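Local atomic coordinates of alanine racemase (Actinobacillus succinogenes, PDB entry 3C3K), a protein that has the two-lobed fold of the periplasmic binding protein-like family, whose members typically bind small molecules in the cleft between their lobes. Residues C92-P97 against Y136-H141; S102-D107 against H265-K270. One frame throughout, in Å; residues are numbered along the deposited sequence.

Contacts 1 and 2 lie side by side where the two lobes meet, their centres about 10 Å apart. Along the chain the segments alternate: 92-97, 102-107, 136-141, 265-270. Strands 89-92, 102-105 and 264-266 are neighbours in the six-stranded parallel sheet of one lobe. Contact 1 takes the loop leaving the first of them to the start of helix 137-152 in the other lobe, whereas contact 2 pairs the other two strands and follows them out of the sheet. The contacts touch directly: Ala-93 N lies 2.9 Å from Val-104 O, probably hydrogen-bonded, and Tyr-95 CB packs on Ser-105 OG. The loop facing helix 137-152 thus sits against the strand that continues toward the second lobe.

Contact 1 of 2, residues C92-P97 against Y136-H141; sequences CAEYDP and YQYAQH
The ring of Tyr-138 meets Ala-93 obliquely, its CD2 lying 3.1 Å from the carbonyl oxygen of Ala-93, while CB of Tyr-136 rests over the centre of one ring face. A bound glycerol lies close to the Tyr-138 side chain. In the His-141 ring, CG of Gln-137 sits above one face, offset toward the rim, and the Tyr-95 carbonyl oxygen approaches the edge near the ring plane. The Tyr-95 ring has Pro-97 CD over the centre of one face. The carboxylate of Glu-94 stands at 82° to the Gln-137 amide. Bent at chi2 (-87°), Glu-94 turns it to the first turn of helix 137-152. There OE2 receives Gln-137 N at 2.7 Å through its syn lone pair, and OE1 takes a weak bond (127° at the hydrogen) from Tyr-138 N. A side chain from one lobe of this periplasmic binding protein-like fold thus accepts from two backbone N-H groups opening a helix in the other, whose dipole would be expected to favour the negative charge. OE2 also accepts from Leu-74 N. Water 1 bridges Glu-94 OE1, Tyr-95 N and Gln-137 NE2. Extended beyond CG, Gln-137 also brings NE2 to Tyr-95 O, at a modelled 2.5 Å too short to take literally.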
ATOM      1  N   CYS B  92      15.007  -8.277  -7.019  1.00 14.90           N
ATOM      2  CA  CYS B  92      13.700  -8.192  -7.705  1.00 17.54           C
ATOM      3  C   CYS B  92      13.543  -6.908  -8.475  1.00 17.22           C
ATOM      4  O   CYS B  92      13.899  -5.834  -7.988  1.00 17.91           O
ATOM      5  CB  CYS B  92      12.552  -8.172  -6.700  1.00 18.79           C
ATOM      6  SG  CYS B  92      12.203  -9.682  -5.857  1.00 26.31           S
ATOM      7  N   ALA B  93      12.931  -7.005  -9.656  1.00 18.51           N
ATOM      8  CA  ALA B  93      12.439  -5.849 -10.384  1.00 17.45           C
ATOM      9  C   ALA B  93      13.499  -4.965 -10.968  1.00 18.31           C
ATOM     10  O   ALA B  93      13.168  -3.979 -11.536  1.00 19.26           O
ATOM     11  CB  ALA B  93      11.485  -5.002  -9.529  1.00 17.80           C
ATOM     12  N   GLU B  94      14.758  -5.318 -10.838  1.00 19.61           N
ATOM     13  CA  GLU B  94      15.826  -4.690 -11.618  1.00 20.94           C
ATOM     14  C   GLU B  94      16.498  -5.793 -12.458  1.00 21.41           C
ATOM     15  O   GLU B  94      16.653  -6.922 -12.013  1.00 22.48           O
ATOM     16  CB  GLU B  94      16.848  -4.001 -10.717  1.00 20.08           C
ATOM     17  CG  GLU B  94      16.347  -2.766  -9.980  1.00 20.85           C
ATOM     18  CD  GLU B  94      16.496  -1.509 -10.800  1.00 23.76           C
ATOM     19  OE1 GLU B  94      15.995  -1.499 -11.946  1.00 25.57           O
ATOM     20  OE2 GLU B  94      17.124  -0.546 -10.304  1.00 23.56           O
ATOM     21  N   TYR B  95      16.858  -5.467 -13.680  1.00 21.87           N
ATOM     22  CA  TYR B  95      17.426  -6.454 -14.602  1.00 21.67           C
ATOM     23  C   TYR B  95      18.753  -6.004 -15.177  1.00 21.94           C
ATOM     24  O   TYR B  95      18.778  -5.032 -15.938  1.00 22.26           O
ATOM     25  CB  TYR B  95      16.462  -6.678 -15.758  1.00 20.67           C
ATOM     26  CG  TYR B  95      16.901  -7.657 -16.798  1.00 19.66           C
ATOM     27  CD1 TYR B  95      17.210  -8.955 -16.453  1.00 23.22           C
ATOM     28  CD2 TYR B  95      16.910  -7.315 -18.129  1.00 19.67           C
ATOM     29  CE1 TYR B  95      17.586  -9.887 -17.383  1.00 20.56           C
ATOM     30  CE2 TYR B  95      17.257  -8.222 -19.086  1.00 22.67           C
ATOM     31  CZ  TYR B  95      17.584  -9.528 -18.688  1.00 22.04           C
ATOM     32  OH  TYR B  95      17.927 -10.463 -19.592  1.00 21.66           O
ATOM     33  N   ASP B  96      19.832  -6.718 -14.816  1.00 21.62           N
ATOM     34  CA  ASP B  96      21.118  -6.578 -15.462  1.00 22.59           C
ATOM     35  C   ASP B  96      21.699  -7.968 -15.635  1.00 22.39           C
ATOM     36  O   ASP B  96      22.055  -8.618 -14.646  1.00 21.70           O
ATOM     37  CB  ASP B  96      22.093  -5.788 -14.613  1.00 23.34           C
ATOM     38  CG  ASP B  96      23.422  -5.588 -15.325  1.00 26.79           C
ATOM     39  OD1 ASP B  96      23.573  -6.061 -16.494  1.00 27.73           O
ATOM     40  OD2 ASP B  96      24.290  -4.921 -14.726  1.00 26.00           O
ATOM     41  N   PRO B  97      21.719  -8.475 -16.878  1.00 22.18           N
ATOM     42  CA  PRO B  97      22.229  -9.862 -17.034  1.00 22.53           C
ATOM     43  C   PRO B  97      23.746 -10.052 -16.794  1.00 22.45           C
ATOM     44  O   PRO B  97      24.235 -11.197 -16.698  1.00 21.49           O
ATOM     45  CB  PRO B  97      21.799 -10.273 -18.464  1.00 23.38           C
ATOM     46  CG  PRO B  97      21.118  -9.036 -19.098  1.00 21.72           C
ATOM     47  CD  PRO B  97      21.156  -7.893 -18.110  1.00 22.68           C
ATOM     48  N   TYR B 136      16.474   4.168  -9.949  1.00 13.62           N
ATOM     49  CA  TYR B 136      16.090   2.794 -10.340  1.00 14.84           C
ATOM     50  C   TYR B 136      16.282   2.519 -11.816  1.00 16.55           C
ATOM     51  O   TYR B 136      15.858   3.323 -12.691  1.00 16.21           O
ATOM     52  CB  TYR B 136      14.679   2.491  -9.924  1.00 15.15           C
ATOM     53  CG  TYR B 136      14.493   2.517  -8.416  1.00 16.16           C
ATOM     54  CD1 TYR B 136      14.298   3.719  -7.724  1.00 16.62           C
ATOM     55  CD2 TYR B 136      14.511   1.319  -7.673  1.00 16.92           C
ATOM     56  CE1 TYR B 136      14.164   3.720  -6.313  1.00 19.53           C
ATOM     57  CE2 TYR B 136      14.337   1.316  -6.293  1.00 13.94           C
ATOM     58  CZ  TYR B 136      14.157   2.492  -5.616  1.00 17.65           C
ATOM     59  OH  TYR B 136      14.003   2.466  -4.223  1.00 15.08           O
ATOM     60  N   GLN B 137      16.921   1.384 -12.119  1.00 16.74           N
ATOM     61  CA  GLN B 137      17.231   1.108 -13.524  1.00 17.63           C
ATOM     62  C   GLN B 137      15.908   0.920 -14.258  1.00 16.77           C
ATOM     63  O   GLN B 137      15.759   1.307 -15.421  1.00 16.32           O
ATOM     64  CB  GLN B 137      18.177  -0.093 -13.716  1.00 16.29           C
ATOM     65  CG  GLN B 137      18.726  -0.186 -15.133  1.00 19.89           C
ATOM     66  CD  GLN B 137      19.541  -1.441 -15.439  1.00 21.80           C
ATOM     67  OE1 GLN B 137      20.724  -1.323 -15.733  1.00 29.89           O
ATOM     68  NE2 GLN B 137      18.915  -2.634 -15.404  1.00 22.20           N
ATOM     69  N   TYR B 138      14.904   0.383 -13.592  1.00 16.41           N
ATOM     70  CA  TYR B 138      13.693   0.271 -14.361  1.00 16.73           C
ATOM     71  C   TYR B 138      13.161   1.667 -14.754  1.00 15.92           C
ATOM     72  O   TYR B 138      12.577   1.817 -15.801  1.00 15.76           O
ATOM     73  CB  TYR B 138      12.624  -0.553 -13.681  1.00 16.18           C
ATOM     74  CG  TYR B 138      12.243  -0.135 -12.282  1.00 17.49           C
ATOM     75  CD1 TYR B 138      11.354   0.934 -12.034  1.00 19.02           C
ATOM     76  CD2 TYR B 138      12.678  -0.898 -11.179  1.00 14.28           C
ATOM     77  CE1 TYR B 138      10.999   1.269 -10.681  1.00 16.81           C
ATOM     78  CE2 TYR B 138      12.330  -0.577  -9.883  1.00 11.95           C
ATOM     79  CZ  TYR B 138      11.475   0.473  -9.646  1.00 15.58           C
ATOM     80  OH  TYR B 138      11.138   0.679  -8.306  1.00 18.94           O
ATOM     81  N   ALA B 139      13.356   2.681 -13.921  1.00 16.30           N
ATOM     82  CA  ALA B 139      12.825   3.988 -14.319  1.00 17.70           C
ATOM     83  C   ALA B 139      13.646   4.552 -15.473  1.00 17.23           C
ATOM     84  O   ALA B 139      13.110   5.262 -16.359  1.00 18.69           O
ATOM     85  CB  ALA B 139      12.736   4.969 -13.141  1.00 17.32           C
ATOM     86  N   GLN B 140      14.932   4.231 -15.487  1.00 17.03           N
ATOM     87  CA  GLN B 140      15.823   4.656 -16.592  1.00 16.64           C
ATOM     88  C   GLN B 140      15.418   3.955 -17.920  1.00 15.99           C
ATOM     89  O   GLN B 140      15.337   4.585 -18.980  1.00 16.08           O
ATOM     90  CB  GLN B 140      17.247   4.301 -16.234  1.00 17.27           C
ATOM     91  CG  GLN B 140      17.870   5.147 -15.029  1.00 18.49           C
ATOM     92  CD  GLN B 140      19.183   4.539 -14.609  1.00 17.82           C
ATOM     93  OE1 GLN B 140      19.921   4.114 -15.445  1.00 19.11           O
ATOM     94  NE2 GLN B 140      19.431   4.432 -13.326  1.00 20.50           N
ATOM     95  N   HIS B 141      15.132   2.666 -17.840  1.00 15.40           N
ATOM     96  CA  HIS B 141      14.809   1.864 -19.016  1.00 15.58           C
ATOM     97  C   HIS B 141      13.466   2.299 -19.595  1.00 15.21           C
ATOM     98  O   HIS B 141      13.260   2.273 -20.833  1.00 16.92           O
ATOM     99  CB  HIS B 141      14.646   0.390 -18.615  1.00 15.96           C
ATOM    100  CG  HIS B 141      15.940  -0.343 -18.476  1.00 16.65           C
ATOM    101  ND1 HIS B 141      17.145   0.178 -18.905  1.00 22.86           N
ATOM    102  CD2 HIS B 141      16.220  -1.551 -17.951  1.00 17.02           C
ATOM    103  CE1 HIS B 141      18.109  -0.688 -18.667  1.00 17.62           C
ATOM    104  NE2 HIS B 141      17.571  -1.759 -18.111  1.00 21.39           N
TER
HETATM  105  O   HOH W   1      16.443  -2.874 -14.449  1.00 30.20           O

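Contact 2 of 2, residues S102-D107 against H265-K270; sequences SSVSID and HLLPWK
Val-104 and Leu-267 meet in the tightly packed part of the contact, where CG2 of Val-104 comes within 4.0 Å of Leu-267 CG. The valine turns this methyl anti to its own nitrogen, and its side chain also touches Lys-245 and Ala-246 of helix 239-254. Beside them the backbones pair closely, the buried strand 102-105 being held by direct bonds. His-265 N donates to Ser-103 O, Ser-105 N to His-265 O, and Leu-267 N to Ser-105 O, the last at 2.8 Å; Ser-105 therefore uses both its N-H and its carbonyl on the residues flanking Leu-266, the usual pattern of parallel strands. CA-H...O contacts from Val-104 to His-265 O and from Leu-266 to Ser-105 O fill the intervals. This is the last pairing of the six-stranded parallel sheet, with 264-266 as its outermost strand within the chain, and beyond it both segments run on toward the second lobe, as crossing segments do in this fold. The outer segment is more exposed, and waters mediate there. On the face of Ser-105 and Leu-266, the exposed leucine reaches Ile-106 O with CD2, and water 2 joins Ser-103 OG, Ser-105 OG and His-265 O; Ser-103 OG also hydrogen-bonds His-264 ND1. Past the last direct bond, water 3 takes over, accepting from Asp-107 N and donating to Leu-267 O. Farther along, Trp-269 CB lies 4.3 Å from Ile-106 CD1, and the indole ring meets Tyr-114 edge-to-face.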
ATOM      1  N   SER B 102      21.424 -13.092  -8.679  1.00 14.39           N
ATOM      2  CA  SER B 102      20.304 -13.580  -9.421  1.00 13.94           C
ATOM      3  C   SER B 102      19.114 -12.666  -9.222  1.00 14.81           C
ATOM      4  O   SER B 102      18.962 -12.069  -8.161  1.00 14.28           O
ATOM      5  CB  SER B 102      19.933 -15.012  -9.007  1.00 12.44           C
ATOM      6  OG  SER B 102      21.029 -15.878  -9.250  1.00 12.39           O
ATOM      7  N   SER B 103      18.243 -12.602 -10.246  1.00 14.46           N
ATOM      8  CA  SER B 103      17.175 -11.615 -10.291  1.00 14.48           C
ATOM      9  C   SER B 103      15.944 -12.237 -10.902  1.00 13.53           C
ATOM     10  O   SER B 103      16.009 -13.240 -11.613  1.00 14.14           O
ATOM     11  CB  SER B 103      17.572 -10.394 -11.130  1.00 13.77           C
ATOM     12  OG  SER B 103      17.808 -10.863 -12.440  1.00 19.87           O
ATOM     13  N   VAL B 104      14.828 -11.569 -10.682  1.00 14.59           N
ATOM     14  CA  VAL B 104      13.565 -11.893 -11.309  1.00 16.19           C
ATOM     15  C   VAL B 104      12.822 -10.548 -11.519  1.00 16.48           C
ATOM     16  O   VAL B 104      12.750  -9.726 -10.619  1.00 16.84           O
ATOM     17  CB  VAL B 104      12.746 -12.944 -10.486  1.00 15.87           C
ATOM     18  CG1 VAL B 104      12.558 -12.525  -9.054  1.00 18.81           C
ATOM     19  CG2 VAL B 104      11.336 -13.152 -11.104  1.00 15.68           C
ATOM     20  N   SER B 105      12.381 -10.312 -12.744  1.00 16.56           N
ATOM     21  CA  SER B 105      11.749  -9.048 -13.167  1.00 16.77           C
ATOM     22  C   SER B 105      11.083  -9.241 -14.518  1.00 16.84           C
ATOM     23  O   SER B 105      11.080 -10.345 -15.066  1.00 17.71           O
ATOM     24  CB  SER B 105      12.753  -7.903 -13.286  1.00 15.62           C
ATOM     25  OG  SER B 105      13.757  -8.235 -14.174  1.00 16.47           O
ATOM     26  N   ILE B 106      10.472  -8.176 -15.033  1.00 16.45           N
ATOM     27  CA  ILE B 106      10.021  -8.153 -16.400  1.00 16.11           C
ATOM     28  C   ILE B 106      11.073  -7.425 -17.248  1.00 16.73           C
ATOM     29  O   ILE B 106      12.052  -6.880 -16.707  1.00 14.32           O
ATOM     30  CB  ILE B 106       8.657  -7.386 -16.532  1.00 17.08           C
ATOM     31  CG1 ILE B 106       8.857  -5.881 -16.223  1.00 16.55           C
ATOM     32  CG2 ILE B 106       7.582  -8.080 -15.668  1.00 14.33           C
ATOM     33  CD1 ILE B 106       7.796  -4.943 -16.749  1.00 17.62           C
ATOM     34  N   ASP B 107      10.837  -7.386 -18.572  1.00 15.68           N
ATOM     35  CA  ASP B 107      11.664  -6.590 -19.483  1.00 16.85           C
ATOM     36  C   ASP B 107      11.034  -5.188 -19.649  1.00 16.09           C
ATOM     37  O   ASP B 107      10.131  -5.001 -20.434  1.00 16.15           O
ATOM     38  CB  ASP B 107      11.722  -7.288 -20.854  1.00 16.04           C
ATOM     39  CG  ASP B 107      12.606  -6.571 -21.847  1.00 17.44           C
ATOM     40  OD1 ASP B 107      12.939  -5.378 -21.719  1.00 20.92           O
ATOM     41  OD2 ASP B 107      12.970  -7.210 -22.821  1.00 18.62           O
ATOM     42  N   HIS B 265      15.860 -14.357 -14.305  1.00 15.86           N
ATOM     43  CA  HIS B 265      14.556 -14.704 -14.881  1.00 16.05           C
ATOM     44  C   HIS B 265      13.776 -13.467 -15.347  1.00 16.90           C
ATOM     45  O   HIS B 265      13.708 -12.451 -14.635  1.00 16.66           O
ATOM     46  CB  HIS B 265      13.677 -15.436 -13.875  1.00 16.01           C
ATOM     47  CG  HIS B 265      14.139 -16.808 -13.548  1.00 16.52           C
ATOM     48  ND1 HIS B 265      13.495 -17.930 -14.021  1.00 18.99           N
ATOM     49  CD2 HIS B 265      15.184 -17.257 -12.806  1.00 20.08           C
ATOM     50  CE1 HIS B 265      14.116 -19.018 -13.583  1.00 19.11           C
ATOM     51  NE2 HIS B 265      15.140 -18.644 -12.834  1.00 21.37           N
ATOM     52  N   LEU B 266      13.205 -13.560 -16.546  1.00 16.10           N
ATOM     53  CA  LEU B 266      12.332 -12.541 -17.075  1.00 17.57           C
ATOM     54  C   LEU B 266      10.987 -13.175 -17.132  1.00 17.65           C
ATOM     55  O   LEU B 266      10.832 -14.170 -17.794  1.00 19.82           O
ATOM     56  CB  LEU B 266      12.733 -12.133 -18.477  1.00 16.96           C
ATOM     57  CG  LEU B 266      13.848 -11.064 -18.534  1.00 19.17           C
ATOM     58  CD1 LEU B 266      14.088 -10.799 -20.000  1.00 19.60           C
ATOM     59  CD2 LEU B 266      13.532  -9.809 -17.848  1.00 13.63           C
ATOM     60  N   LEU B 267      10.023 -12.614 -16.427  1.00 18.50           N
ATOM     61  CA  LEU B 267       8.627 -13.067 -16.456  1.00 18.29           C
ATOM     62  C   LEU B 267       7.791 -12.173 -17.414  1.00 18.96           C
ATOM     63  O   LEU B 267       8.137 -10.984 -17.627  1.00 18.87           O
ATOM     64  CB  LEU B 267       8.018 -13.099 -15.027  1.00 16.47           C
ATOM     65  CG  LEU B 267       8.701 -13.982 -13.971  1.00 17.60           C
ATOM     66  CD1 LEU B 267       7.815 -14.072 -12.772  1.00 17.48           C
ATOM     67  CD2 LEU B 267       9.026 -15.447 -14.433  1.00 20.91           C
ATOM     68  N   PRO B 268       6.749 -12.760 -18.072  1.00 19.19           N
ATOM     69  CA  PRO B 268       6.005 -11.981 -19.102  1.00 18.96           C
ATOM     70  C   PRO B 268       5.171 -10.876 -18.495  1.00 19.35           C
ATOM     71  O   PRO B 268       4.514 -11.112 -17.513  1.00 19.66           O
ATOM     72  CB  PRO B 268       5.046 -13.008 -19.784  1.00 20.33           C
ATOM     73  CG  PRO B 268       5.261 -14.362 -19.096  1.00 18.90           C
ATOM     74  CD  PRO B 268       6.251 -14.151 -17.907  1.00 19.66           C
ATOM     75  N   TRP B 269       5.218  -9.680 -19.092  1.00 19.18           N
ATOM     76  CA  TRP B 269       4.274  -8.597 -18.814  1.00 19.07           C
ATOM     77  C   TRP B 269       3.135  -8.661 -19.809  1.00 19.65           C
ATOM     78  O   TRP B 269       3.305  -9.207 -20.888  1.00 20.34           O
ATOM     79  CB  TRP B 269       4.981  -7.251 -18.943  1.00 18.54           C
ATOM     80  CG  TRP B 269       5.675  -7.100 -20.256  1.00 19.38           C
ATOM     81  CD1 TRP B 269       6.975  -7.412 -20.536  1.00 22.75           C
ATOM     82  CD2 TRP B 269       5.100  -6.617 -21.482  1.00 18.78           C
ATOM     83  NE1 TRP B 269       7.245  -7.171 -21.860  1.00 24.25           N
ATOM     84  CE2 TRP B 269       6.112  -6.659 -22.456  1.00 21.82           C
ATOM     85  CE3 TRP B 269       3.820  -6.146 -21.841  1.00 16.57           C
ATOM     86  CZ2 TRP B 269       5.893  -6.266 -23.783  1.00 21.86           C
ATOM     87  CZ3 TRP B 269       3.583  -5.754 -23.175  1.00 18.66           C
ATOM     88  CH2 TRP B 269       4.614  -5.841 -24.135  1.00 19.05           C
ATOM     89  N   LYS B 270       2.007  -8.051 -19.493  1.00 20.03           N
ATOM     90  CA  LYS B 270       0.902  -8.002 -20.429  1.00 22.16           C
ATOM     91  C   LYS B 270       0.411  -6.567 -20.548  1.00 20.89           C
ATOM     92  O   LYS B 270       0.268  -5.862 -19.549  1.00 21.59           O
ATOM     93  CB  LYS B 270      -0.241  -8.973 -19.993  1.00 21.27           C
ATOM     94  CG  LYS B 270      -1.287  -9.174 -21.093  1.00 26.00           C
ATOM     95  CD  LYS B 270      -2.557 -10.032 -20.711  1.00 26.32           C
ATOM     96  CE  LYS B 270      -3.225 -10.707 -22.002  1.00 29.40           C
ATOM     97  NZ  LYS B 270      -3.588 -12.223 -21.742  1.00 31.46           N
TER
HETATM   98  O   HOH W   2      15.400 -10.198 -14.121  1.00 18.33           O
HETATM   99  O   HOH W   3       9.408  -9.446 -19.399  1.00 17.56           O